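PDB 6TJA: SVS_variant_AS1 from Streptomyces sp. CWA1, which probably catalyses, as an engineered ancestral form of spiroviolene synthase, the metal-dependent cyclisation of geranylgeranyl diphosphate to the spirocyclic diterpene spiroviolene. Local coordinates for residues A101-L106 against S158-Q163; L83-D88 against D124-A129; A180-S185 against V223-N228; S77-W82 against F192-I197. All blocks are in the same frame, centred on the assembly; numbering follows the deposited sequence.

Contact 1 of 4, residues A101-L106 against S158-Q163; sequences AQFNAL and SGVAWQ
An antiparallel pair of alpha-helices, 100-115 and 143-169, meets here through Phe103, Val160 and Ala161, with segment axes 9.8 Å apart at 172°. The closest touch is between the far end of the Phe103 ring and one valine methyl: CZ of Phe103 lies 3.4 Å from CG1 of Val160, and the two side chains cross at roughly a right angle. With CG anti to the backbone N (chi1 -176°), the ring reaches across the gap; its CE2 comes to 3.7 Å from the backbone N of Ala161, which it meets obliquely, while CD2 lies 4.0 Å from CB of the same alanine. Both helices belong to the all-alpha bundle of class I terpene cyclases, and Cys91 of helix 70-91 touches Phe103 and Val160 alike, so three helices share this buried apolar patch. Beside it Asn104 OD1 rests on the Ala161 methyl at 3.7 Å, a van der Waals contact only. The amide does its polar work across the dimer interface: Asn104 ND2 hydrogen-bonds OD1 of Asn104 of the second subunit, and Ala161 O accepts from ND2 of that same neighbouring asparagine.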
loop_
_atom_site.group_PDB
_atom_site.type_symbol
_atom_site.label_atom_id
_atom_site.label_comp_id
_atom_site.label_asym_id
_atom_site.label_seq_id
_atom_site.Cartn_x
_atom_site.Cartn_y
_atom_site.Cartn_z
ATOM N N ALA A 101 -13.797 8.258 9.195
ATOM C CA ALA A 101 -14.345 8.693 7.879
ATOM C C ALA A 101 -13.522 9.875 7.345
ATOM O O ALA A 101 -13.104 9.827 6.195
ATOM C CB ALA A 101 -15.795 9.019 7.973
ATOM N N GLN A 102 -13.220 10.857 8.177
ATOM C CA GLN A 102 -12.395 12.014 7.761
ATOM C C GLN A 102 -10.946 11.576 7.602
ATOM O O GLN A 102 -10.304 12.065 6.686
ATOM C CB GLN A 102 -12.461 13.149 8.766
ATOM C CG GLN A 102 -13.820 13.807 8.835
ATOM C CD GLN A 102 -13.877 14.826 9.944
ATOM O OE1 GLN A 102 -13.220 15.857 9.850
ATOM N NE2 GLN A 102 -14.656 14.544 10.990
ATOM N N PHE A 103 -10.449 10.654 8.429
ATOM C CA PHE A 103 -9.044 10.200 8.315
ATOM C C PHE A 103 -8.823 9.460 6.989
ATOM O O PHE A 103 -7.799 9.690 6.330
ATOM C CB PHE A 103 -8.599 9.361 9.503
ATOM C CG PHE A 103 -7.140 9.008 9.379
ATOM C CD1 PHE A 103 -6.162 9.926 9.709
ATOM C CD2 PHE A 103 -6.751 7.801 8.824
ATOM C CE1 PHE A 103 -4.817 9.622 9.567
ATOM C CE2 PHE A 103 -5.406 7.509 8.664
ATOM C CZ PHE A 103 -4.440 8.424 9.024
ATOM N N ASN A 104 -9.767 8.622 6.586
ATOM C CA ASN A 104 -9.641 7.840 5.340
ATOM C C ASN A 104 -9.408 8.818 4.176
ATOM O O ASN A 104 -8.642 8.480 3.269
ATOM C CB ASN A 104 -10.837 6.921 5.159
ATOM C CG ASN A 104 -10.876 5.770 6.141
ATOM O OD1 ASN A 104 -9.960 5.586 6.944
ATOM N ND2 ASN A 104 -11.910 4.960 6.032
ATOM N N ALA A 105 -10.033 9.989 4.196
ATOM C CA ALA A 105 -9.900 10.981 3.113
ATOM C C ALA A 105 -8.523 11.642 3.217
ATOM O O ALA A 105 -7.832 11.766 2.169
ATOM C CB ALA A 105 -11.023 11.991 3.151
ATOM N N LEU A 106 -8.111 12.041 4.417
ATOM C CA LEU A 106 -6.746 12.598 4.606
ATOM C C LEU A 106 -5.693 11.584 4.135
ATOM O O LEU A 106 -4.793 11.975 3.402
ATOM C CB LEU A 106 -6.533 12.990 6.070
ATOM C CG LEU A 106 -5.138 13.515 6.390
ATOM C CD1 LEU A 106 -4.941 14.914 5.827
ATOM C CD2 LEU A 106 -4.874 13.521 7.888
ATOM N N SER A 158 -2.697 2.744 6.385
ATOM C CA SER A 158 -3.734 1.689 6.598
ATOM C C SER A 158 -3.744 1.189 8.044
ATOM O O SER A 158 -4.801 0.800 8.530
ATOM C CB SER A 158 -3.554 0.519 5.683
ATOM O OG SER A 158 -3.600 0.977 4.348
ATOM N N GLY A 159 -2.587 1.091 8.675
ATOM C CA GLY A 159 -2.514 0.701 10.092
ATOM C C GLY A 159 -3.154 1.765 10.956
ATOM O O GLY A 159 -3.906 1.398 11.871
ATOM N N VAL A 160 -2.826 3.038 10.698
ATOM C CA VAL A 160 -3.349 4.205 11.463
ATOM C C VAL A 160 -4.875 4.245 11.288
ATOM O O VAL A 160 -5.558 4.437 12.285
ATOM C CB VAL A 160 -2.695 5.537 11.056
ATOM C CG1 VAL A 160 -3.355 6.689 11.772
ATOM C CG2 VAL A 160 -1.189 5.558 11.338
ATOM N N ALA A 161 -5.369 4.061 10.074
ATOM C CA ALA A 161 -6.810 4.063 9.745
ATOM C C ALA A 161 -7.517 2.981 10.562
ATOM O O ALA A 161 -8.558 3.289 11.130
ATOM C CB ALA A 161 -7.016 3.855 8.250
ATOM N N TRP A 162 -6.947 1.777 10.629
ATOM C CA TRP A 162 -7.410 0.644 11.479
ATOM C C TRP A 162 -7.436 1.072 12.951
ATOM O O TRP A 162 -8.478 0.917 13.623
ATOM C CB TRP A 162 -6.466 -0.534 11.259
ATOM C CG TRP A 162 -6.835 -1.857 11.859
ATOM C CD1 TRP A 162 -7.791 -2.160 12.782
ATOM C CD2 TRP A 162 -6.144 -3.086 11.579
ATOM N NE1 TRP A 162 -7.785 -3.502 13.049
ATOM C CE2 TRP A 162 -6.791 -4.096 12.317
ATOM C CE3 TRP A 162 -5.093 -3.428 10.719
ATOM C CZ2 TRP A 162 -6.384 -5.427 12.248
ATOM C CZ3 TRP A 162 -4.691 -4.742 10.655
ATOM C CH2 TRP A 162 -5.342 -5.729 11.399
ATOM N N GLN A 163 -6.317 1.595 13.435
ATOM C CA GLN A 163 -6.198 2.066 14.832
ATOM C C GLN A 163 -7.304 3.081 15.164
ATOM O O GLN A 163 -8.013 2.863 16.161
ATOM C CB GLN A 163 -4.814 2.647 15.071
ATOM C CG GLN A 163 -4.399 2.542 16.522
ATOM C CD GLN A 163 -3.448 3.651 16.887
ATOM O OE1 GLN A 163 -2.267 3.635 16.512
ATOM N NE2 GLN A 163 -3.986 4.624 17.611
#

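Contact 2 of 4, residues L83-D88 against D124-A129; sequences LFAFDD and DRFVPA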
loop_
_atom_site.group_PDB
_atom_site.type_symbol
_atom_site.label_atom_id
_atom_site.label_comp_id
_atom_site.label_asym_id
_atom_site.label_seq_id
_atom_site.Cartn_x
_atom_site.Cartn_y
_atom_site.Cartn_z
ATOM N N LEU A 83 7.085 12.355 10.130
ATOM C CA LEU A 83 6.286 11.237 10.659
ATOM C C LEU A 83 5.893 11.546 12.098
ATOM O O LEU A 83 4.705 11.398 12.407
ATOM C CB LEU A 83 7.071 9.928 10.568
ATOM C CG LEU A 83 6.394 8.697 11.179
ATOM C CD1 LEU A 83 5.372 8.101 10.226
ATOM C CD2 LEU A 83 7.455 7.678 11.537
ATOM N N PHE A 84 6.829 11.943 12.954
ATOM C CA PHE A 84 6.498 12.233 14.377
ATOM C C PHE A 84 5.463 13.366 14.417
ATOM O O PHE A 84 4.472 13.277 15.146
ATOM C CB PHE A 84 7.745 12.534 15.215
ATOM C CG PHE A 84 8.580 11.324 15.545
ATOM C CD1 PHE A 84 7.990 10.110 15.874
ATOM C CD2 PHE A 84 9.964 11.396 15.519
ATOM C CE1 PHE A 84 8.770 9.003 16.171
ATOM C CE2 PHE A 84 10.746 10.291 15.834
ATOM C CZ PHE A 84 10.146 9.098 16.160
ATOM N N ALA A 85 5.670 14.388 13.595
ATOM C CA ALA A 85 4.815 15.588 13.548
ATOM C C ALA A 85 3.411 15.201 13.032
ATOM O O ALA A 85 2.393 15.588 13.659
ATOM C CB ALA A 85 5.484 16.626 12.697
ATOM N N PHE A 86 3.330 14.439 11.947
ATOM C CA PHE A 86 2.036 14.013 11.355
ATOM C C PHE A 86 1.322 13.070 12.334
ATOM O O PHE A 86 0.113 13.214 12.582
ATOM C CB PHE A 86 2.264 13.385 9.978
ATOM C CG PHE A 86 0.997 13.019 9.253
ATOM C CD1 PHE A 86 0.442 13.887 8.323
ATOM C CD2 PHE A 86 0.375 11.800 9.484
ATOM C CE1 PHE A 86 -0.717 13.542 7.647
ATOM C CE2 PHE A 86 -0.789 11.465 8.810
ATOM C CZ PHE A 86 -1.342 12.345 7.910
ATOM N N ASP A 87 2.051 12.131 12.924
ATOM C CA ASP A 87 1.451 11.215 13.914
ATOM C C ASP A 87 0.798 12.059 15.016
ATOM O O ASP A 87 -0.384 11.833 15.291
ATOM C CB ASP A 87 2.457 10.222 14.501
ATOM C CG ASP A 87 1.779 9.227 15.425
ATOM O OD1 ASP A 87 0.851 8.531 14.956
ATOM O OD2 ASP A 87 2.143 9.186 16.615
ATOM N N ASP A 88 1.520 13.033 15.583
ATOM C CA ASP A 88 1.106 13.749 16.824
ATOM C C ASP A 88 -0.022 14.770 16.555
ATOM O O ASP A 88 -0.831 14.954 17.466
ATOM C CB ASP A 88 2.314 14.391 17.511
ATOM C CG ASP A 88 1.975 15.214 18.742
ATOM O OD1 ASP A 88 1.815 14.627 19.839
ATOM O OD2 ASP A 88 1.906 16.434 18.583
ATOM N N ASP A 124 -3.485 21.959 3.595
ATOM C CA ASP A 124 -2.778 21.074 4.476
ATOM C C ASP A 124 -1.310 21.395 4.588
ATOM O O ASP A 124 -0.593 21.265 3.641
ATOM C CB ASP A 124 -2.929 19.754 3.867
ATOM C CG ASP A 124 -2.828 18.745 4.809
ATOM O OD1 ASP A 124 -2.018 18.882 5.727
ATOM O OD2 ASP A 124 -3.623 17.825 4.811
ATOM N N ARG A 125 -0.845 21.733 5.773
ATOM C CA ARG A 125 0.561 22.205 5.889
ATOM C C ARG A 125 1.527 21.005 5.911
ATOM O O ARG A 125 2.743 21.212 5.660
ATOM C CB ARG A 125 0.696 23.091 7.128
ATOM C CG ARG A 125 0.385 22.390 8.444
ATOM C CD ARG A 125 0.656 23.320 9.611
ATOM N NE ARG A 125 0.702 22.630 10.897
ATOM C CZ ARG A 125 -0.363 22.230 11.588
ATOM N NH1 ARG A 125 -1.586 22.418 11.116
ATOM N NH2 ARG A 125 -0.189 21.622 12.748
ATOM N N PHE A 126 1.033 19.788 6.185
ATOM C CA PHE A 126 1.873 18.568 6.162
ATOM C C PHE A 126 2.229 18.215 4.715
ATOM O O PHE A 126 3.281 17.608 4.521
ATOM C CB PHE A 126 1.213 17.432 6.939
ATOM C CG PHE A 126 1.388 17.623 8.416
ATOM C CD1 PHE A 126 2.618 17.381 9.018
ATOM C CD2 PHE A 126 0.343 18.091 9.204
ATOM C CE1 PHE A 126 2.807 17.628 10.377
ATOM C CE2 PHE A 126 0.528 18.325 10.564
ATOM C CZ PHE A 126 1.761 18.107 11.147
ATOM N N VAL A 127 1.404 18.603 3.732
ATOM C CA VAL A 127 1.525 18.048 2.351
ATOM C C VAL A 127 2.749 18.638 1.649
ATOM O O VAL A 127 3.556 17.859 1.153
ATOM C CB VAL A 127 0.223 18.157 1.539
ATOM C CG1 VAL A 127 0.462 18.161 0.036
ATOM C CG2 VAL A 127 -0.731 17.046 1.940
ATOM N N PRO A 128 2.957 19.974 1.569
ATOM C CA PRO A 128 4.122 20.521 0.867
ATOM C C PRO A 128 5.451 19.998 1.446
ATOM O O PRO A 128 6.316 19.630 0.677
ATOM C CB PRO A 128 4.008 22.057 1.029
ATOM C CG PRO A 128 2.520 22.272 1.327
ATOM C CD PRO A 128 2.086 21.039 2.097
ATOM N N ALA A 129 5.555 19.904 2.770
ATOM C CA ALA A 129 6.708 19.293 3.475
ATOM C C ALA A 129 6.983 17.862 2.958
ATOM O O ALA A 129 8.166 17.563 2.617
ATOM C CB ALA A 129 6.448 19.323 4.962
#
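Phe126 presents one ring face to helix 70-91, and Phe86 meets it in a T-shaped pair: the edge of the Phe86 ring is directed at the Phe126 face, centroids 5.6 Å apart and planes at 84°. CA of Phe86 also sits over that face, 4.2 Å from the Phe126 centroid and 24° off the normal, a CH-pi contact displaced toward the rim. At the Phe126 edge, in the ring plane, lies the methyl of Ala85, its CB 3.7 Å from CE1 of Phe126. The Phe86 ring in turn receives Phe126 CB at its own edge, in plane, and stacks with Trp82 one helical turn earlier. Next door, Phe126 CE2 lies over one face of the Arg125 guanidinium. Phe126 CG is anti to its carbonyl carbon (chi1 -78°), which carries the ring away from its own helix onto the backbone between Ala85 and Phe86, just before what is probably the aspartate-rich metal-binding motif of the family, beginning at Asp87. Its N donates a capping bond to Asp124 OD1 at 3.2 Å, on the anti side of the carboxylate, somewhat out of its plane. Replacing Phe126 by an alanine would probably leave the Phe86 edge without its aromatic face and open a gap beside the Ala85 methyl. Asp124 OD1 also makes a salt bridge with Arg90 NH1, and this carboxylate probably eases the closeness of the Arg90 and Arg125 guanidinium groups. Ring and methyl packing thus joins the helices, while the charges are met at the border.

Contact 3 of 4, residues A180-S185 against V223-N228; sequences AMRLLS and VAALDN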
loop_
_atom_site.group_PDB
_atom_site.type_symbol
_atom_site.label_atom_id
_atom_site.label_comp_id
_atom_site.label_asym_id
_atom_site.label_seq_id
_atom_site.Cartn_x
_atom_site.Cartn_y
_atom_site.Cartn_z
ATOM N N ALA A 180 -0.901 -7.368 14.105
ATOM C CA ALA A 180 -1.111 -7.063 12.667
ATOM C C ALA A 180 -1.211 -5.543 12.473
ATOM O O ALA A 180 -0.554 -5.001 11.573
ATOM C CB ALA A 180 -2.331 -7.783 12.140
ATOM N N MET A 181 -1.997 -4.867 13.310
ATOM C CA MET A 181 -2.317 -3.432 13.163
ATOM C C MET A 181 -1.052 -2.604 13.436
ATOM O O MET A 181 -0.699 -1.715 12.641
ATOM C CB MET A 181 -3.405 -3.044 14.167
ATOM C CG MET A 181 -3.777 -1.617 14.121
ATOM S SD MET A 181 -4.842 -1.094 15.461
ATOM C CE MET A 181 -3.696 -1.058 16.827
ATOM N N ARG A 182 -0.399 -2.905 14.538
ATOM C CA ARG A 182 0.728 -2.146 15.094
ATOM C C ARG A 182 1.970 -2.343 14.217
ATOM O O ARG A 182 2.809 -1.437 14.151
ATOM C CB ARG A 182 0.880 -2.610 16.541
ATOM C CG ARG A 182 1.892 -1.825 17.348
ATOM C CD ARG A 182 1.436 -0.401 17.580
ATOM N NE ARG A 182 2.442 0.234 18.416
ATOM C CZ ARG A 182 2.737 1.519 18.386
ATOM N NH1 ARG A 182 2.120 2.328 17.543
ATOM N NH2 ARG A 182 3.680 1.973 19.183
ATOM N N LEU A 183 2.081 -3.487 13.559
ATOM C CA LEU A 183 3.126 -3.739 12.548
ATOM C C LEU A 183 3.088 -2.570 11.562
ATOM O O LEU A 183 4.134 -2.130 11.127
ATOM C CB LEU A 183 2.798 -5.075 11.891
ATOM C CG LEU A 183 3.811 -5.709 10.934
ATOM C CD1 LEU A 183 5.160 -5.997 11.599
ATOM C CD2 LEU A 183 3.202 -7.011 10.414
ATOM N N LEU A 184 1.899 -2.060 11.281
ATOM C CA LEU A 184 1.684 -0.970 10.307
ATOM C C LEU A 184 1.685 0.408 10.989
ATOM O O LEU A 184 2.338 1.321 10.454
ATOM C CB LEU A 184 0.361 -1.278 9.603
ATOM C CG LEU A 184 0.329 -2.561 8.772
ATOM C CD1 LEU A 184 -0.968 -2.632 7.978
ATOM C CD2 LEU A 184 1.537 -2.627 7.819
ATOM N N SER A 185 0.900 0.585 12.066
ATOM C CA SER A 185 0.493 1.905 12.620
ATOM C C SER A 185 1.663 2.595 13.325
ATOM O O SER A 185 1.631 3.831 13.469
ATOM C CB SER A 185 -0.658 1.770 13.550
ATOM O OG SER A 185 -0.295 1.004 14.682
ATOM N N VAL A 223 9.546 -5.671 16.597
ATOM C CA VAL A 223 10.348 -5.451 17.835
ATOM C C VAL A 223 10.398 -3.947 18.109
ATOM O O VAL A 223 10.140 -3.564 19.270
ATOM C CB VAL A 223 11.754 -6.056 17.758
ATOM C CG1 VAL A 223 12.575 -5.665 18.985
ATOM C CG2 VAL A 223 11.703 -7.569 17.585
ATOM N N ALA A 224 10.667 -3.129 17.082
ATOM C CA ALA A 224 10.725 -1.650 17.192
ATOM C C ALA A 224 9.379 -1.110 17.687
ATOM O O ALA A 224 9.384 -0.186 18.518
ATOM C CB ALA A 224 11.069 -1.001 15.864
ATOM N N ALA A 225 8.276 -1.607 17.129
ATOM C CA ALA A 225 6.901 -1.258 17.549
ATOM C C ALA A 225 6.706 -1.557 19.041
ATOM O O ALA A 225 6.164 -0.736 19.745
ATOM C CB ALA A 225 5.890 -2.019 16.728
ATOM N N LEU A 226 7.073 -2.739 19.495
ATOM C CA LEU A 226 6.833 -3.184 20.894
ATOM C C LEU A 226 7.826 -2.462 21.809
ATOM O O LEU A 226 7.481 -2.180 22.961
ATOM C CB LEU A 226 6.985 -4.708 20.955
ATOM C CG LEU A 226 5.919 -5.528 20.234
ATOM C CD1 LEU A 226 6.233 -7.000 20.378
ATOM C CD2 LEU A 226 4.532 -5.244 20.761
ATOM N N ASP A 227 9.027 -2.156 21.317
ATOM C CA ASP A 227 9.954 -1.256 22.051
ATOM C C ASP A 227 9.282 0.118 22.168
ATOM O O ASP A 227 9.329 0.688 23.261
ATOM C CB ASP A 227 11.367 -1.294 21.451
ATOM C CG ASP A 227 12.071 -2.608 21.756
ATOM O OD1 ASP A 227 11.509 -3.410 22.540
ATOM O OD2 ASP A 227 13.131 -2.851 21.186
ATOM N N ASN A 228 8.610 0.610 21.125
ATOM C CA ASN A 228 7.886 1.908 21.207
ATOM C C ASN A 228 6.710 1.786 22.202
ATOM O O ASN A 228 6.530 2.734 22.980
ATOM C CB ASN A 228 7.520 2.477 19.831
ATOM C CG ASN A 228 8.736 2.972 19.067
ATOM O OD1 ASN A 228 9.724 3.377 19.673
ATOM N ND2 ASN A 228 8.698 2.909 17.743
#
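Arg182 of helix 175-185 lies against Ala225 and Asn228 of helix 211-231, with an apolar contact near its backbone and a polar one at its far end. The aliphatic part packs where the backbones come nearest (Arg182 CA to Ala225 CA 6.7 Å): CG sits 4.1 Å from the CB of Ala225, methylene against methyl. The polar end lies on the partly exposed side. A bend at chi2 (68°) turns the chain so that the guanidinium runs along helix 211-231 toward its C-terminal end. There NH2 of Arg182 passes Ala225 O at 3.7 Å, too long for a hydrogen bond, and is 3.9 Å from CB of Asn228. What grips this nitrogen lies just beyond the segment: Asp229, whose OD1 forms a salt bridge with NH2; Ser185 OG lies in the guanidinium plane at the edge. The sequence beginning with Asn228 and Asp229 and running on through Ser232 matches the NSE metal-binding motif of class I terpene cyclases, and Arg182, 46 residues upstream, has the position of their diphosphate-sensing arginine, so the contact probably borders the active-site mouth. Helix 143-169 backs the first segment, with Trp162 against Ala180 and Met181. Helices 258-283 and 289-309 flank the second, Asp227 pairing with Arg269 of the former, while Arg112 of the second subunit touches Ala180 and Leu183.

Contact 4 of 4, residues S77-W82 against F192-I197; sequences SLFVYW and FAMLEI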
loop_
_atom_site.group_PDB
_atom_site.type_symbol
_atom_site.label_atom_id
_atom_site.label_comp_id
_atom_site.label_asym_id
_atom_site.label_seq_id
_atom_site.Cartn_x
_atom_site.Cartn_y
_atom_site.Cartn_z
ATOM N N SER A 77 16.165 11.432 7.249
ATOM C CA SER A 77 15.955 12.032 8.598
ATOM C C SER A 77 14.752 12.991 8.587
ATOM O O SER A 77 13.964 12.946 9.514
ATOM C CB SER A 77 17.198 12.703 9.109
ATOM O OG SER A 77 18.174 11.736 9.469
ATOM N N LEU A 78 14.589 13.824 7.562
ATOM C CA LEU A 78 13.416 14.745 7.458
ATOM C C LEU A 78 12.103 13.959 7.561
ATOM O O LEU A 78 11.200 14.378 8.317
ATOM C CB LEU A 78 13.494 15.512 6.137
ATOM C CG LEU A 78 14.681 16.471 6.017
ATOM C CD1 LEU A 78 14.544 17.316 4.768
ATOM C CD2 LEU A 78 14.790 17.359 7.245
ATOM N N PHE A 79 11.970 12.855 6.830
ATOM C CA PHE A 79 10.717 12.066 6.881
ATOM C C PHE A 79 10.491 11.570 8.300
ATOM O O PHE A 79 9.342 11.363 8.653
ATOM C CB PHE A 79 10.677 10.857 5.952
ATOM C CG PHE A 79 9.399 10.077 6.135
ATOM C CD1 PHE A 79 8.191 10.583 5.674
ATOM C CD2 PHE A 79 9.390 8.869 6.804
ATOM C CE1 PHE A 79 7.008 9.873 5.827
ATOM C CE2 PHE A 79 8.190 8.207 7.038
ATOM C CZ PHE A 79 7.003 8.715 6.549
ATOM N N VAL A 80 11.537 11.314 9.081
ATOM C CA VAL A 80 11.304 10.831 10.476
ATOM C C VAL A 80 10.714 11.984 11.298
ATOM O O VAL A 80 9.794 11.687 12.119
ATOM C CB VAL A 80 12.542 10.235 11.156
ATOM C CG1 VAL A 80 12.247 9.918 12.627
ATOM C CG2 VAL A 80 13.028 8.997 10.423
ATOM N N TYR A 81 11.184 13.228 11.086
ATOM C CA TYR A 81 10.597 14.436 11.740
ATOM C C TYR A 81 9.117 14.546 11.334
ATOM O O TYR A 81 8.198 14.690 12.200
ATOM C CB TYR A 81 11.368 15.711 11.386
ATOM C CG TYR A 81 12.682 15.878 12.110
ATOM C CD1 TYR A 81 12.720 16.231 13.445
ATOM C CD2 TYR A 81 13.889 15.677 11.468
ATOM C CE1 TYR A 81 13.924 16.379 14.124
ATOM C CE2 TYR A 81 15.097 15.854 12.120
ATOM C CZ TYR A 81 15.113 16.194 13.456
ATOM O OH TYR A 81 16.286 16.312 14.105
ATOM N N TRP A 82 8.899 14.522 10.028
ATOM C CA TRP A 82 7.566 14.621 9.398
ATOM C C TRP A 82 6.638 13.601 10.030
ATOM O O TRP A 82 5.545 13.977 10.391
ATOM C CB TRP A 82 7.655 14.385 7.897
ATOM C CG TRP A 82 6.348 14.640 7.231
ATOM C CD1 TRP A 82 5.874 15.826 6.744
ATOM C CD2 TRP A 82 5.325 13.670 7.010
ATOM N NE1 TRP A 82 4.639 15.645 6.192
ATOM C CE2 TRP A 82 4.265 14.338 6.370
ATOM C CE3 TRP A 82 5.209 12.306 7.280
ATOM C CZ2 TRP A 82 3.105 13.669 5.997
ATOM C CZ3 TRP A 82 4.046 11.661 6.940
ATOM C CH2 TRP A 82 3.015 12.330 6.296
ATOM N N PHE A 192 11.992 1.725 7.784
ATOM C CA PHE A 192 12.947 0.681 7.356
ATOM C C PHE A 192 13.135 0.751 5.833
ATOM O O PHE A 192 14.261 0.472 5.331
ATOM C CB PHE A 192 12.501 -0.660 7.945
ATOM C CG PHE A 192 12.902 -0.827 9.391
ATOM C CD1 PHE A 192 14.225 -1.030 9.738
ATOM C CD2 PHE A 192 11.989 -0.708 10.413
ATOM C CE1 PHE A 192 14.615 -1.182 11.060
ATOM C CE2 PHE A 192 12.376 -0.854 11.741
ATOM C CZ PHE A 192 13.687 -1.103 12.059
ATOM N N ALA A 193 12.100 1.168 5.104
ATOM C CA ALA A 193 12.140 1.242 3.621
ATOM C C ALA A 193 13.021 2.426 3.192
ATOM O O ALA A 193 13.270 2.518 2.008
ATOM C CB ALA A 193 10.741 1.374 3.027
ATOM N N MET A 194 13.430 3.319 4.101
ATOM C CA MET A 194 14.386 4.419 3.788
ATOM C C MET A 194 15.854 3.987 3.951
ATOM O O MET A 194 16.713 4.792 3.592
ATOM C CB MET A 194 14.163 5.624 4.695
ATOM C CG MET A 194 12.816 6.251 4.541
ATOM S SD MET A 194 12.857 7.817 5.366
ATOM C CE MET A 194 12.911 7.364 7.095
ATOM N N LEU A 195 16.167 2.797 4.430
ATOM C CA LEU A 195 17.548 2.353 4.580
ATOM C C LEU A 195 18.341 2.401 3.278
ATOM O O LEU A 195 19.381 2.947 3.223
ATOM C CB LEU A 195 17.634 0.972 5.203
ATOM C CG LEU A 195 17.393 0.758 6.688
ATOM C CD1 LEU A 195 17.197 -0.680 7.113
ATOM C CD2 LEU A 195 18.420 1.440 7.560
ATOM N N GLU A 196 17.775 1.830 2.245
ATOM C CA GLU A 196 18.311 1.764 0.920
ATOM C C GLU A 196 18.585 3.126 0.340
ATOM O O GLU A 196 19.520 3.325 -0.361
ATOM C CB GLU A 196 17.227 1.165 0.063
ATOM C CG GLU A 196 17.498 -0.192 -0.419
ATOM C CD GLU A 196 16.648 -0.515 -1.581
ATOM O OE1 GLU A 196 15.468 -0.722 -1.421
ATOM O OE2 GLU A 196 17.186 -0.583 -2.657
ATOM N N ILE A 197 17.677 4.031 0.611
ATOM C CA ILE A 197 17.715 5.440 0.132
ATOM C C ILE A 197 18.861 6.163 0.853
ATOM O O ILE A 197 19.596 6.904 0.192
ATOM C CB ILE A 197 16.333 6.104 0.300
ATOM C CG1 ILE A 197 15.284 5.386 -0.565
ATOM C CG2 ILE A 197 16.404 7.581 -0.023
ATOM C CD1 ILE A 197 13.892 5.912 -0.413
#
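A type I beta turn from Phe192 to Leu195 brings Met194 toward helix 70-91, where the nearest alpha carbons, those of Phe79 and Met194, remain 9.0 Å apart. Side chains span that distance in a Met-aromatic contact inside the helical bundle of the class I terpene cyclase fold, joining helix 70-91 to the short link between helices 188-192 and 195-199. Met194 reaches out nearly straight and then bends at its thioether (chi3 -71°), which turns the methyl toward Val80 while the sulfur stays by Phe79. SD of Met194 lies 3.8 Å from CB of Phe79 and 5.0 Å from the centroid of its ring, 63° off the normal, an oblique approach. Phe79, apparently the engineered replacement of a tryptophan, also packs edge-to-face with Phe149, and Met194 touches Phe137 of helix 126-140. All three residues of the contact are buried. An alanine in place of Met194 is likely to open a gap between the turn and the helix, leaving the Phe79 edge and a Val80 methyl without their partner. The methyl CE touches both: it lies near the plane of the Phe79 ring, 3.8 Å from CD2 of Phe79, and 3.7 Å from CG2 of Val80.

Helix 70-91 ties contacts 2 and 4 together: their centres are 14 Å apart, and Trp82 NE1 probably donates a hydrogen bond to Phe126 O at 2.9 Å. Contact 1 joins contact 2 where Leu106 CD2 packs on Phe86 CZ at 3.7 Å, and joins contact 3 where Gly159 CA meets Leu184 CB at 3.5 Å. Contacts 1 and 3 both reach the second subunit; contacts 2 and 4 do not. Segments 83-88 and 223-228 carry the starts of the two probable metal-binding motifs, and the centres of contacts 2 and 3 lie 20 Å apart, consistent with motifs on different walls of one catalytic pocket.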